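Local coordinates for sister chromatid cohesion protein (Chaetomium thermophilum, PDB 5T8V) that probably helps load cohesin onto chromatin, this chain being the C-terminal, HEAT-repeat part of the loader Scc2, at residues A[503-513]-A[596-604]; A[1065-1075]-A[1129-1140]. All coordinates share one frame; numbering follows the deposited sequence.

Overall arrangement
Both contacts join alpha-helices of the same elongated HEAT-repeat chain, but they share no helix. Their centres lie 82 Å apart, on opposite sides of the centre of the chain, and their nearest atoms are about 61 Å from each other. Contact 1 is buried and largely apolar: an isoleucine enters a hollow formed by a proline, a tyrosine, a methionine and a threonine. Contact 2, farther out, is only partly buried, and its chemistry is mixed, in keeping with that. There a histidine fits among a proline, a glutamate, a threonine and a leucine, a leucine-isoleucine cluster packs beside it, and a long salt bridge runs between the segments.

Contact 1. Residues A[503-513]-A[596-604]; sequences MVAWTGPYRAT and SYSIILLRS
Ile600 is the knob of this contact, set among Met503, Pro509, Tyr510 and Thr513. Its side chain forks at CB. The CG2 branch runs to the hydroxyl end of Tyr510, 3.8 Å from its CZ. The other branch begins at CG1, 3.8 Å from CB of Pro509, and ends in CD1 over the middle of the Tyr510 ring: a CH-pi contact, 3.7 Å from the ring centroid and only 6° off the normal. Although the CB of Tyr510 points away from residues 596-604, its ring turns back, with CG anti to the carbonyl carbon (chi1 -78°), and offers a broad flat face to the terminal methyl of the isoleucine. In an all-helical HEAT-repeat array such interlocking joins neighbouring helices; here the axes of the short segments 509-513 and 596-602 approach to 8.7 Å, nearer antiparallel than parallel. An alanine in place of Tyr510 is likely to open a gap over Ile600 CD1 and deprive Trp540 of its stacking partner. Near the C-terminal end of helix 590-602, the flexible, twice-bent Met503 lays SD 3.7 Å from CG2 of Ile599 and brings CE to 3.5 Å from the aliphatic CG of Arg603. One to two turns earlier, small residues allow close approach: CB of Ser596 lies 3.6 Å from OG1 of Thr513, whose hydroxyl bonds back to the carbonyl of Pro509, and Ser596 OG bonds to that of Gln592.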
# COMPACT_ATOMS: atom_id res chain seq x y z
N MET A 503 -14.74 1.16 35.83
CA MET A 503 -14.84 2.42 35.11
C MET A 503 -15.84 3.35 35.76
O MET A 503 -15.57 4.55 35.91
CB MET A 503 -15.23 2.15 33.65
CG MET A 503 -14.22 1.34 32.87
SD MET A 503 -12.76 2.29 32.41
CE MET A 503 -13.46 3.47 31.27
N VAL A 504 -17.00 2.83 36.14
CA VAL A 504 -18.07 3.64 36.71
C VAL A 504 -17.91 3.72 38.23
O VAL A 504 -18.82 4.15 38.94
CB VAL A 504 -19.46 3.08 36.34
CG1 VAL A 504 -19.61 3.03 34.82
CG2 VAL A 504 -19.67 1.70 36.95
N ALA A 505 -16.74 3.30 38.72
CA ALA A 505 -16.50 3.30 40.16
C ALA A 505 -16.63 4.71 40.73
O ALA A 505 -16.37 5.71 40.06
CB ALA A 505 -15.12 2.74 40.46
N TRP A 506 -17.04 4.78 42.00
CA TRP A 506 -17.27 6.06 42.65
C TRP A 506 -15.99 6.89 42.72
O TRP A 506 -16.05 8.12 42.64
CB TRP A 506 -17.83 5.83 44.05
CG TRP A 506 -18.16 7.09 44.79
CD1 TRP A 506 -17.66 7.48 45.99
CD2 TRP A 506 -19.05 8.12 44.36
NE1 TRP A 506 -18.19 8.70 46.35
CE2 TRP A 506 -19.05 9.11 45.36
CE3 TRP A 506 -19.85 8.30 43.23
CZ2 TRP A 506 -19.82 10.27 45.26
CZ3 TRP A 506 -20.61 9.45 43.14
CH2 TRP A 506 -20.59 10.42 44.14
N THR A 507 -14.84 6.24 42.87
CA THR A 507 -13.56 6.94 42.93
C THR A 507 -12.73 6.71 41.68
O THR A 507 -11.50 6.83 41.72
CB THR A 507 -12.77 6.49 44.17
OG1 THR A 507 -12.45 5.10 44.05
CG2 THR A 507 -13.58 6.72 45.43
N GLY A 508 -13.37 6.39 40.56
CA GLY A 508 -12.68 6.04 39.34
C GLY A 508 -12.50 7.21 38.40
O GLY A 508 -12.47 8.37 38.81
N PRO A 509 -12.37 6.92 37.10
CA PRO A 509 -12.04 7.99 36.15
C PRO A 509 -13.12 9.05 36.01
O PRO A 509 -12.80 10.24 35.91
CB PRO A 509 -11.80 7.23 34.83
CG PRO A 509 -12.54 5.95 34.99
CD PRO A 509 -12.45 5.60 36.44
N TYR A 510 -14.40 8.66 35.97
CA TYR A 510 -15.46 9.65 35.88
C TYR A 510 -15.38 10.64 37.03
O TYR A 510 -15.43 11.86 36.83
CB TYR A 510 -16.82 8.96 35.87
CG TYR A 510 -17.19 8.36 34.53
CD1 TYR A 510 -17.79 9.13 33.55
CD2 TYR A 510 -16.93 7.02 34.25
CE1 TYR A 510 -18.13 8.59 32.32
CE2 TYR A 510 -17.27 6.47 33.03
CZ TYR A 510 -17.86 7.26 32.07
OH TYR A 510 -18.20 6.72 30.85
N ARG A 511 -15.24 10.13 38.26
CA ARG A 511 -15.10 10.99 39.42
C ARG A 511 -13.95 11.97 39.25
O ARG A 511 -14.10 13.18 39.48
CB ARG A 511 -14.88 10.14 40.67
CG ARG A 511 -14.85 10.93 41.97
CD ARG A 511 -16.25 11.23 42.48
NE ARG A 511 -16.37 10.91 43.90
CZ ARG A 511 -16.16 11.77 44.89
NH1 ARG A 511 -15.83 13.03 44.63
NH2 ARG A 511 -16.28 11.37 46.15
N ALA A 512 -12.78 11.48 38.84
CA ALA A 512 -11.60 12.34 38.72
C ALA A 512 -11.82 13.42 37.67
O ALA A 512 -11.52 14.60 37.90
CB ALA A 512 -10.37 11.50 38.38
N THR A 513 -12.36 13.04 36.51
CA THR A 513 -12.62 14.02 35.46
C THR A 513 -13.57 15.10 35.95
O THR A 513 -13.33 16.29 35.77
CB THR A 513 -13.19 13.32 34.22
OG1 THR A 513 -12.30 12.27 33.81
CG2 THR A 513 -13.36 14.30 33.08
N SER A 596 -7.48 9.99 32.93
CA SER A 596 -8.80 9.46 33.28
C SER A 596 -9.73 9.52 32.08
O SER A 596 -10.29 8.50 31.65
CB SER A 596 -9.38 10.25 34.45
OG SER A 596 -8.57 10.11 35.61
N TYR A 597 -9.92 10.71 31.52
CA TYR A 597 -10.84 10.86 30.40
C TYR A 597 -10.40 10.01 29.21
O TYR A 597 -11.25 9.47 28.49
CB TYR A 597 -10.96 12.33 30.01
CG TYR A 597 -12.00 12.57 28.94
CD1 TYR A 597 -13.35 12.37 29.21
CD2 TYR A 597 -11.64 12.97 27.67
CE1 TYR A 597 -14.31 12.57 28.25
CE2 TYR A 597 -12.60 13.18 26.70
CZ TYR A 597 -13.93 12.98 26.99
OH TYR A 597 -14.88 13.19 26.02
N SER A 598 -9.09 9.88 29.00
CA SER A 598 -8.62 9.04 27.90
C SER A 598 -8.98 7.58 28.13
O SER A 598 -9.40 6.88 27.19
CB SER A 598 -7.11 9.20 27.74
OG SER A 598 -6.75 10.56 27.55
N ILE A 599 -8.84 7.10 29.36
CA ILE A 599 -9.28 5.74 29.69
C ILE A 599 -10.76 5.59 29.39
O ILE A 599 -11.20 4.59 28.81
CB ILE A 599 -8.96 5.42 31.16
CG1 ILE A 599 -7.45 5.28 31.35
CG2 ILE A 599 -9.64 4.13 31.60
CD1 ILE A 599 -6.99 5.49 32.78
N ILE A 600 -11.57 6.58 29.78
CA ILE A 600 -12.99 6.54 29.45
C ILE A 600 -13.18 6.43 27.94
O ILE A 600 -14.04 5.68 27.46
CB ILE A 600 -13.70 7.77 30.03
CG1 ILE A 600 -13.70 7.70 31.56
CG2 ILE A 600 -15.14 7.87 29.51
CD1 ILE A 600 -14.16 8.95 32.25
N LEU A 601 -12.39 7.18 27.17
CA LEU A 601 -12.54 7.17 25.72
C LEU A 601 -12.20 5.81 25.13
O LEU A 601 -12.85 5.35 24.19
CB LEU A 601 -11.67 8.26 25.09
CG LEU A 601 -12.17 9.70 25.26
CD1 LEU A 601 -11.13 10.66 24.73
CD2 LEU A 601 -13.50 9.92 24.54
N LEU A 602 -11.17 5.14 25.66
CA LEU A 602 -10.80 3.83 25.13
C LEU A 602 -11.96 2.85 25.18
O LEU A 602 -11.98 1.90 24.39
CB LEU A 602 -9.61 3.26 25.89
CG LEU A 602 -8.26 3.95 25.67
CD1 LEU A 602 -7.20 3.30 26.54
CD2 LEU A 602 -7.85 3.91 24.21
N ARG A 603 -12.92 3.05 26.08
CA ARG A 603 -14.09 2.20 26.18
C ARG A 603 -15.32 2.82 25.52
O ARG A 603 -16.41 2.27 25.64
CB ARG A 603 -14.39 1.89 27.65
CG ARG A 603 -13.20 1.37 28.43
CD ARG A 603 -12.60 0.12 27.80
NE ARG A 603 -13.58 -0.96 27.70
CZ ARG A 603 -13.28 -2.21 27.36
NH1 ARG A 603 -12.03 -2.54 27.09
NH2 ARG A 603 -14.24 -3.13 27.30
N SER A 604 -15.15 3.95 24.84
CA SER A 604 -16.25 4.55 24.10
C SER A 604 -16.48 3.79 22.80
O SER A 604 -15.60 3.10 22.29
CB SER A 604 -15.98 6.02 23.80
OG SER A 604 -15.00 6.17 22.79

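Contact 2. Residues A[1065-1075]-A[1129-1140]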
# COMPACT_ATOMS: atom_id res chain seq x y z
N PRO A 1065 18.48 -43.05 -27.95
CA PRO A 1065 18.64 -41.72 -27.33
C PRO A 1065 20.05 -41.41 -26.84
O PRO A 1065 20.55 -40.30 -27.08
CB PRO A 1065 17.63 -41.76 -26.17
CG PRO A 1065 16.62 -42.76 -26.59
CD PRO A 1065 17.37 -43.81 -27.34
N ILE A 1066 20.71 -42.33 -26.14
CA ILE A 1066 21.95 -41.99 -25.45
C ILE A 1066 23.06 -41.69 -26.45
O ILE A 1066 23.75 -40.67 -26.36
CB ILE A 1066 22.35 -43.10 -24.46
CG1 ILE A 1066 23.64 -42.74 -23.71
CG2 ILE A 1066 22.51 -44.45 -25.15
CD1 ILE A 1066 23.51 -41.53 -22.81
N LEU A 1067 23.26 -42.58 -27.42
CA LEU A 1067 24.37 -42.40 -28.34
C LEU A 1067 24.05 -41.44 -29.48
O LEU A 1067 24.94 -41.13 -30.28
CB LEU A 1067 24.83 -43.76 -28.89
CG LEU A 1067 23.80 -44.78 -29.39
CD1 LEU A 1067 23.37 -44.46 -30.79
CD2 LEU A 1067 24.40 -46.17 -29.31
N GLU A 1068 22.82 -40.94 -29.56
CA GLU A 1068 22.55 -39.75 -30.37
C GLU A 1068 22.67 -38.47 -29.56
O GLU A 1068 22.89 -37.40 -30.13
CB GLU A 1068 21.16 -39.84 -31.03
CG GLU A 1068 19.98 -39.62 -30.11
CD GLU A 1068 18.65 -39.90 -30.81
OE1 GLU A 1068 18.67 -40.27 -32.00
OE2 GLU A 1068 17.59 -39.75 -30.17
N THR A 1069 22.54 -38.57 -28.23
CA THR A 1069 23.02 -37.49 -27.37
C THR A 1069 24.52 -37.31 -27.52
O THR A 1069 25.03 -36.18 -27.56
CB THR A 1069 22.67 -37.78 -25.90
OG1 THR A 1069 21.25 -37.90 -25.76
CG2 THR A 1069 23.18 -36.67 -24.99
N MET A 1070 25.26 -38.42 -27.63
CA MET A 1070 26.70 -38.33 -27.86
C MET A 1070 27.03 -37.52 -29.11
O MET A 1070 28.06 -36.84 -29.15
CB MET A 1070 27.30 -39.73 -27.96
CG MET A 1070 27.18 -40.57 -26.69
SD MET A 1070 28.12 -39.91 -25.30
CE MET A 1070 26.89 -38.90 -24.47
N VAL A 1071 26.18 -37.58 -30.13
CA VAL A 1071 26.41 -36.82 -31.35
C VAL A 1071 25.93 -35.38 -31.18
O VAL A 1071 26.62 -34.42 -31.56
CB VAL A 1071 25.71 -37.50 -32.54
CG1 VAL A 1071 25.96 -36.73 -33.84
CG2 VAL A 1071 26.18 -38.95 -32.68
N LEU A 1072 24.74 -35.20 -30.61
CA LEU A 1072 24.17 -33.86 -30.48
C LEU A 1072 25.05 -32.97 -29.62
O LEU A 1072 25.18 -31.77 -29.89
CB LEU A 1072 22.76 -33.94 -29.89
CG LEU A 1072 21.68 -34.52 -30.80
CD1 LEU A 1072 20.38 -34.70 -30.02
CD2 LEU A 1072 21.45 -33.63 -32.02
N ARG A 1073 25.66 -33.52 -28.57
CA ARG A 1073 26.52 -32.71 -27.71
C ARG A 1073 27.77 -32.26 -28.46
O ARG A 1073 28.19 -31.10 -28.33
CB ARG A 1073 26.89 -33.49 -26.45
CG ARG A 1073 25.74 -33.65 -25.48
CD ARG A 1073 26.09 -34.53 -24.30
NE ARG A 1073 25.04 -34.52 -23.28
CZ ARG A 1073 25.04 -35.28 -22.19
NH1 ARG A 1073 26.04 -36.12 -21.95
NH2 ARG A 1073 24.03 -35.20 -21.33
N SER A 1074 28.35 -33.15 -29.26
CA SER A 1074 29.50 -32.76 -30.09
C SER A 1074 29.12 -31.64 -31.05
O SER A 1074 29.79 -30.60 -31.10
CB SER A 1074 30.01 -33.98 -30.85
OG SER A 1074 31.17 -33.65 -31.61
N LEU A 1075 28.04 -31.84 -31.82
CA LEU A 1075 27.61 -30.78 -32.73
C LEU A 1075 27.32 -29.48 -31.99
O LEU A 1075 27.58 -28.40 -32.52
CB LEU A 1075 26.37 -31.23 -33.50
CG LEU A 1075 26.49 -32.53 -34.31
CD1 LEU A 1075 25.20 -32.78 -35.08
CD2 LEU A 1075 27.68 -32.48 -35.26
N ILE A 1129 18.06 -33.86 -36.71
CA ILE A 1129 18.05 -33.02 -35.51
C ILE A 1129 16.67 -32.40 -35.33
O ILE A 1129 16.16 -32.29 -34.21
CB ILE A 1129 19.15 -31.94 -35.58
CG1 ILE A 1129 20.50 -32.54 -35.95
CG2 ILE A 1129 19.29 -31.28 -34.22
CD1 ILE A 1129 21.54 -31.51 -36.34
N THR A 1130 16.04 -31.98 -36.44
CA THR A 1130 14.67 -31.49 -36.38
C THR A 1130 13.74 -32.56 -35.79
O THR A 1130 12.96 -32.28 -34.88
CB THR A 1130 14.20 -31.08 -37.77
OG1 THR A 1130 15.02 -30.01 -38.26
CG2 THR A 1130 12.74 -30.61 -37.74
N ARG A 1131 13.82 -33.78 -36.32
CA ARG A 1131 12.99 -34.87 -35.80
C ARG A 1131 13.14 -34.99 -34.29
O ARG A 1131 12.14 -35.04 -33.56
CB ARG A 1131 13.36 -36.18 -36.48
CG ARG A 1131 12.56 -37.39 -35.98
CD ARG A 1131 13.08 -38.69 -36.56
NE ARG A 1131 14.49 -38.89 -36.27
CZ ARG A 1131 14.98 -39.24 -35.09
NH1 ARG A 1131 14.17 -39.43 -34.05
NH2 ARG A 1131 16.29 -39.40 -34.93
N ILE A 1132 14.38 -35.05 -33.80
CA ILE A 1132 14.60 -35.18 -32.36
C ILE A 1132 14.00 -33.99 -31.62
O ILE A 1132 13.46 -34.13 -30.52
CB ILE A 1132 16.10 -35.34 -32.06
CG1 ILE A 1132 16.62 -36.65 -32.65
CG2 ILE A 1132 16.35 -35.31 -30.55
CD1 ILE A 1132 18.13 -36.80 -32.60
N ALA A 1133 14.08 -32.80 -32.22
CA ALA A 1133 13.62 -31.60 -31.53
C ALA A 1133 12.10 -31.54 -31.43
O ALA A 1133 11.57 -30.97 -30.47
CB ALA A 1133 14.15 -30.35 -32.24
N THR A 1134 11.38 -32.11 -32.40
CA THR A 1134 9.94 -31.97 -32.49
C THR A 1134 9.19 -33.27 -32.21
O THR A 1134 8.00 -33.38 -32.53
CB THR A 1134 9.55 -31.43 -33.87
OG1 THR A 1134 9.92 -32.37 -34.88
CG2 THR A 1134 10.23 -30.10 -34.14
N SER A 1135 9.85 -34.25 -31.60
CA SER A 1135 9.23 -35.54 -31.32
C SER A 1135 8.86 -35.72 -29.85
O SER A 1135 7.92 -36.46 -29.55
CB SER A 1135 10.16 -36.68 -31.74
OG SER A 1135 10.37 -36.68 -33.14
N THR A 1136 9.58 -35.07 -28.94
CA THR A 1136 9.30 -35.18 -27.51
C THR A 1136 9.41 -33.80 -26.88
O THR A 1136 9.81 -32.83 -27.52
CB THR A 1136 10.26 -36.16 -26.82
OG1 THR A 1136 11.60 -35.91 -27.25
CG2 THR A 1136 9.87 -37.60 -27.15
N GLN A 1137 9.06 -33.73 -25.60
CA GLN A 1137 9.06 -32.48 -24.85
C GLN A 1137 9.98 -32.55 -23.63
O GLN A 1137 9.79 -31.80 -22.67
CB GLN A 1137 7.63 -32.13 -24.42
CG GLN A 1137 7.41 -30.65 -24.17
CD GLN A 1137 5.95 -30.27 -24.27
OE1 GLN A 1137 5.61 -29.18 -24.74
NE2 GLN A 1137 5.06 -31.16 -23.83
N ASP A 1138 10.97 -33.44 -23.66
CA ASP A 1138 11.89 -33.63 -22.55
C ASP A 1138 13.22 -32.94 -22.84
O ASP A 1138 13.40 -32.28 -23.87
CB ASP A 1138 12.07 -35.13 -22.27
CG ASP A 1138 12.30 -35.94 -23.54
OD1 ASP A 1138 12.85 -35.38 -24.51
OD2 ASP A 1138 11.91 -37.12 -23.56
N ASP A 1139 14.17 -33.11 -21.92
CA ASP A 1139 15.44 -32.38 -22.01
C ASP A 1139 16.20 -32.73 -23.28
O ASP A 1139 16.89 -31.88 -23.85
CB ASP A 1139 16.29 -32.66 -20.77
CG ASP A 1139 15.74 -31.99 -19.52
OD1 ASP A 1139 15.30 -30.83 -19.62
OD2 ASP A 1139 15.74 -32.64 -18.45
N HIS A 1140 16.12 -33.99 -23.71
CA HIS A 1140 16.81 -34.40 -24.93
C HIS A 1140 16.38 -33.54 -26.12
O HIS A 1140 17.21 -32.96 -26.83
CB HIS A 1140 16.54 -35.88 -25.20
CG HIS A 1140 17.47 -36.49 -26.19
ND1 HIS A 1140 17.04 -37.27 -27.24
CD2 HIS A 1140 18.82 -36.45 -26.29
CE1 HIS A 1140 18.07 -37.68 -27.94
NE2 HIS A 1140 19.17 -37.20 -27.39
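The imidazole of His1140 slots as a knob among Pro1065, Glu1068, Thr1069 and Leu1072. Glu1068 crosses it at about a right angle, with CG at the rim of the ring, in its plane and 3.5 Å from CE1. The carboxylate is only 18° from coplanar with the imidazole, and OE2 faces the ring edge on the CE1 side. Glu1068 reaches this place because CG sits between the backbone N and the carbonyl carbon (chi1 74°) and the chain then runs out extended. Its OE1 approaches the edge of the Arg1131 guanidinium, near that plane, in a long salt bridge of 3.9 Å to NH2; the two flat groups are turned 33° apart. A flat ring can slot edge-on beside a carboxylate, and a long flexible acid can reach both that edge and Arg1131. Residues 1129-1140 span the end of helix 1115-1133, a short link and the start of helix 1139-1154, so helix 1065-1086 packs against both helices of this HEAT-repeat protein. Farther along helix 1065-1086 the chemistry turns apolar, and the forked Leu1072 turns each methyl to a different isoleucine: it meets Ile1132 tip to tip, CD1 to CD1 at 4.0 Å, whereas it and Ile1129 slide past each other in opposite directions, CD2 of the leucine 3.9 Å from CG2 of the isoleucine. Leu1075 crosses Ile1129 at a slant, their CD1 atoms 4.1 Å apart.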